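Local coordinates for transcriptional regulator (Pseudomonas aeruginosa, PDB 2WUI), which probably binds DNA as a TetR-family repressor, known as MexZ, that has a key part in antibiotic resistance, at residues G148-R153 with S198-P203; S165-I170 with R190-G195. One frame throughout, in Å; residues are numbered along the deposited sequence.

Contact 1 of 2, residues G148-R153 with S198-P203; sequences GELPAR and SLRSSP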
# COMPACT_ATOMS: atom_id res chain seq x y z
N GLY A 148 -6.15 16.24 27.08
CA GLY A 148 -7.44 16.84 26.79
C GLY A 148 -7.70 17.21 25.34
O GLY A 148 -8.84 17.52 25.00
N GLU A 149 -6.68 17.16 24.48
CA GLU A 149 -6.88 17.48 23.06
C GLU A 149 -7.82 16.53 22.29
O GLU A 149 -8.22 16.85 21.17
CB GLU A 149 -5.54 17.56 22.30
CG GLU A 149 -4.44 18.38 22.99
CD GLU A 149 -3.07 18.24 22.30
OE1 GLU A 149 -3.04 17.77 21.14
OE2 GLU A 149 -2.04 18.59 22.93
N LEU A 150 -8.14 15.36 22.85
CA LEU A 150 -9.02 14.39 22.16
C LEU A 150 -9.95 13.63 23.12
O LEU A 150 -9.63 13.45 24.30
CB LEU A 150 -8.23 13.37 21.32
CG LEU A 150 -7.35 13.75 20.12
CD1 LEU A 150 -6.98 12.50 19.33
CD2 LEU A 150 -7.99 14.78 19.20
N PRO A 151 -11.10 13.16 22.62
CA PRO A 151 -12.10 12.56 23.51
C PRO A 151 -11.56 11.41 24.35
O PRO A 151 -11.12 10.38 23.81
CB PRO A 151 -13.15 11.98 22.55
CG PRO A 151 -12.69 12.25 21.17
CD PRO A 151 -11.54 13.21 21.21
N ALA A 152 -11.62 11.55 25.67
CA ALA A 152 -11.41 10.39 26.52
C ALA A 152 -12.53 9.50 26.08
O ALA A 152 -13.62 9.99 25.76
CB ALA A 152 -11.55 10.74 27.97
N ARG A 153 -12.28 8.20 26.04
CA ARG A 153 -13.23 7.26 25.43
C ARG A 153 -13.06 7.30 23.92
O ARG A 153 -13.93 6.84 23.18
CB ARG A 153 -14.69 7.55 25.82
CG ARG A 153 -14.95 7.52 27.32
CD ARG A 153 -16.35 6.99 27.65
NE ARG A 153 -16.42 5.53 27.53
CZ ARG A 153 -17.02 4.90 26.53
NH1 ARG A 153 -17.03 3.57 26.50
NH2 ARG A 153 -17.62 5.59 25.56
N SER A 198 -11.15 13.78 12.24
CA SER A 198 -12.11 12.71 12.39
C SER A 198 -11.88 12.03 13.72
O SER A 198 -12.82 11.61 14.36
CB SER A 198 -12.08 11.73 11.24
OG SER A 198 -10.99 10.85 11.42
N LEU A 199 -10.63 11.96 14.18
CA LEU A 199 -10.42 11.42 15.52
C LEU A 199 -11.17 12.29 16.50
O LEU A 199 -11.83 11.80 17.41
CB LEU A 199 -8.94 11.36 15.93
CG LEU A 199 -7.89 10.65 15.07
CD1 LEU A 199 -6.82 10.08 15.97
CD2 LEU A 199 -8.49 9.55 14.21
N ARG A 200 -11.07 13.60 16.28
CA ARG A 200 -11.61 14.58 17.22
C ARG A 200 -13.12 14.55 17.27
O ARG A 200 -13.70 14.55 18.35
CB ARG A 200 -11.16 15.99 16.86
CG ARG A 200 -11.35 16.99 17.99
CD ARG A 200 -10.98 18.42 17.61
NE ARG A 200 -11.81 18.91 16.51
CZ ARG A 200 -11.32 19.33 15.34
NH1 ARG A 200 -10.00 19.34 15.14
NH2 ARG A 200 -12.15 19.75 14.39
N SER A 201 -13.75 14.50 16.11
CA SER A 201 -15.18 14.74 16.05
C SER A 201 -15.95 13.62 15.38
O SER A 201 -16.98 13.87 14.75
CB SER A 201 -15.44 16.01 15.26
OG SER A 201 -15.02 15.83 13.92
N SER A 202 -15.49 12.39 15.47
CA SER A 202 -16.22 11.35 14.78
C SER A 202 -16.56 10.23 15.71
O SER A 202 -15.67 9.56 16.24
CB SER A 202 -15.47 10.83 13.56
OG SER A 202 -16.39 10.40 12.58
N PRO A 203 -17.88 10.06 15.94
CA PRO A 203 -18.60 9.04 16.69
C PRO A 203 -17.94 7.68 16.56
O PRO A 203 -17.57 7.06 17.56
CB PRO A 203 -19.95 8.98 15.98
CG PRO A 203 -20.14 10.33 15.36
CD PRO A 203 -18.81 11.05 15.36
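Leu150 lays its two methyl branches against the C-terminal part of helix 185-201. With CG beside the backbone N (chi1 -63°), the side chain forks there: CD1 lies 4.1 Å from Leu199 CB and equally near the CD1 of that leucine, while CD2 meets the aliphatic root of Arg200, 4.1 Å from its CB. The Arg200 chain runs across Leu150 at about a right angle and then bends at chi3, about the CG-CD bond, carrying the guanidinium group away to a salt bridge with Asp197, so that its carbon stem alone serves the apolar contact. The second kind of contact is between ring and carbonyl. Pro151 sets its CG against two carbonyls, 3.8 Å from Arg200 O and 3.9 Å from Leu199 O; these are van der Waals contacts, and the two segments are held together by packing alone. Glu149 turns its carboxylate elsewhere, OE2 accepting a hydrogen bond from Ala81 N. The loop 148-153 thus joins helix 120-146 to helix 156-174 while resting on helix 185-201; Leu150 also touches Ala144 of helix 120-146 and Leu82 of helix 81-97, and Leu199 reaches Ile141 of helix 120-146 and Ala159 and Leu163 of helix 156-174.

Contact 2 of 2, residues S165-I170 with R190-G195; sequences SLWDGI and RMFRAG
Leu166 and Trp167 both swing CG anti to the backbone N (chi1 -166° for the leucine), which sends Leu166 across to the backbone of helix 185-201 and the indole to the flank where Phe192 lies. The Phe192 ring, its CG beside its own backbone N, leans back over the groove between the helices and meets both Trp167 and Ile170. The five-membered ring of Trp167 and the phenyl ring have centroids 5.2 Å apart and planes inclined at 49°, an oblique pairing in which Trp167 CD1 comes nearest to CE1 and CZ of Phe192. On the opposite flank Leu166 CD1 sits 3.7 Å from Gly195 CA and 3.8 Å from Met191 O; the bare glycine lets the methyl settle against the main chain. Between the two, nearer the C-terminal end of segment 165-170, Ile170 and Met191 lie alongside with their chains pointing opposite ways, Ile170 CG2 4.0 Å from Met191 SD. The segments run antiparallel at 164°, their axes 10.7 Å apart. The second subunit packs Leu158 on Met191 and Ser165 on Ile170. The side chains that meet are all apolar and neither segment hydrogen-bonds to the other, so shape and burial hold the helices together, while Trp167 NE1 is satisfied by Gly89 O, a backbone carbonyl of helix 81-97.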
# COMPACT_ATOMS: atom_id res chain seq x y z
N SER A 165 -3.26 3.74 8.44
CA SER A 165 -3.80 3.46 7.10
C SER A 165 -3.72 4.69 6.20
O SER A 165 -3.20 4.62 5.09
CB SER A 165 -5.26 2.99 7.16
OG SER A 165 -5.35 1.66 7.64
N LEU A 166 -4.24 5.81 6.67
CA LEU A 166 -4.35 6.98 5.81
C LEU A 166 -2.98 7.32 5.25
O LEU A 166 -2.82 7.52 4.05
CB LEU A 166 -4.97 8.17 6.56
CG LEU A 166 -5.48 9.38 5.77
CD1 LEU A 166 -6.06 10.49 6.67
CD2 LEU A 166 -4.38 9.97 4.93
N TRP A 167 -1.99 7.41 6.13
CA TRP A 167 -0.62 7.66 5.72
C TRP A 167 -0.25 6.75 4.55
O TRP A 167 -0.11 7.22 3.41
CB TRP A 167 0.30 7.38 6.90
CG TRP A 167 1.58 8.11 6.87
CD1 TRP A 167 1.83 9.35 7.39
CD2 TRP A 167 2.80 7.65 6.31
NE1 TRP A 167 3.14 9.70 7.18
CE2 TRP A 167 3.77 8.67 6.52
CE3 TRP A 167 3.19 6.49 5.64
CZ2 TRP A 167 5.08 8.56 6.08
CZ3 TRP A 167 4.50 6.38 5.20
CH2 TRP A 167 5.43 7.41 5.42
N ASP A 168 -0.10 5.46 4.84
CA ASP A 168 0.20 4.45 3.82
C ASP A 168 -0.54 4.67 2.50
O ASP A 168 0.07 4.71 1.43
CB ASP A 168 -0.19 3.06 4.32
CG ASP A 168 0.58 2.65 5.58
OD1 ASP A 168 1.30 3.51 6.14
OD2 ASP A 168 0.47 1.48 6.03
N GLY A 169 -1.86 4.80 2.58
CA GLY A 169 -2.66 5.27 1.46
C GLY A 169 -2.12 6.43 0.62
O GLY A 169 -2.04 6.29 -0.60
N ILE A 170 -1.77 7.57 1.23
CA ILE A 170 -1.24 8.67 0.41
C ILE A 170 0.20 8.39 -0.01
O ILE A 170 0.62 8.77 -1.11
CB ILE A 170 -1.39 10.08 1.07
CG1 ILE A 170 -0.41 10.27 2.22
CG2 ILE A 170 -2.83 10.30 1.59
CD1 ILE A 170 -1.09 10.05 3.58
N ARG A 190 -3.38 18.79 4.08
CA ARG A 190 -4.82 18.91 4.22
C ARG A 190 -5.41 17.55 4.58
O ARG A 190 -6.15 17.41 5.55
CB ARG A 190 -5.46 19.46 2.94
CG ARG A 190 -5.14 20.93 2.67
CD ARG A 190 -6.33 21.63 2.00
NE ARG A 190 -6.30 21.57 0.54
CZ ARG A 190 -7.40 21.64 -0.22
NH1 ARG A 190 -8.58 21.73 0.35
NH2 ARG A 190 -7.32 21.60 -1.54
N MET A 191 -5.05 16.52 3.82
CA MET A 191 -5.62 15.21 4.11
C MET A 191 -5.28 14.78 5.53
O MET A 191 -6.16 14.30 6.26
CB MET A 191 -5.15 14.18 3.09
CG MET A 191 -5.21 14.71 1.68
SD MET A 191 -5.05 13.39 0.46
CE MET A 191 -6.77 13.05 0.16
N PHE A 192 -4.03 14.96 5.93
CA PHE A 192 -3.66 14.56 7.28
C PHE A 192 -4.47 15.29 8.32
O PHE A 192 -4.98 14.67 9.25
CB PHE A 192 -2.18 14.79 7.52
CG PHE A 192 -1.30 13.76 6.87
CD1 PHE A 192 -1.31 12.46 7.32
CD2 PHE A 192 -0.46 14.10 5.83
CE1 PHE A 192 -0.50 11.52 6.74
CE2 PHE A 192 0.36 13.15 5.25
CZ PHE A 192 0.33 11.86 5.70
N ARG A 193 -4.59 16.61 8.17
CA ARG A 193 -5.34 17.42 9.13
C ARG A 193 -6.76 16.90 9.21
O ARG A 193 -7.27 16.64 10.29
CB ARG A 193 -5.36 18.88 8.70
CG ARG A 193 -3.99 19.54 8.83
CD ARG A 193 -4.13 21.04 8.98
NE ARG A 193 -3.43 21.51 10.17
CZ ARG A 193 -2.17 21.90 10.16
NH1 ARG A 193 -1.58 22.31 11.28
NH2 ARG A 193 -1.49 21.90 9.02
N ALA A 194 -7.37 16.73 8.04
CA ALA A 194 -8.72 16.19 7.94
C ALA A 194 -8.80 14.79 8.54
O ALA A 194 -9.85 14.33 8.97
CB ALA A 194 -9.18 16.17 6.49
N GLY A 195 -7.67 14.09 8.58
CA GLY A 195 -7.66 12.78 9.17
C GLY A 195 -7.73 12.95 10.67
O GLY A 195 -8.45 12.23 11.36

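Overall arrangement
Both contacts use helix 185-201, and contact 2 falls, in sequence, between the two segments of contact 1; their centres are about 17 Å apart. Contact 2 is the buried one, helix against helix, built from large apolar and aromatic side chains. Contact 1 lies farther out, its centre about 27 Å from the chain's centre against about 16 Å for that of contact 2, and sets a loop on a helix. Neither has a polar bond between its segments. Charged groups beside contact 1 find partners in the same chain; contact 2 has both kinds, Arg193 with Glu189 of its own chain and Arg190 with Tyr204 O of the second subunit. Both contacts touch that subunit, consistent with a dimer interface involving this helix.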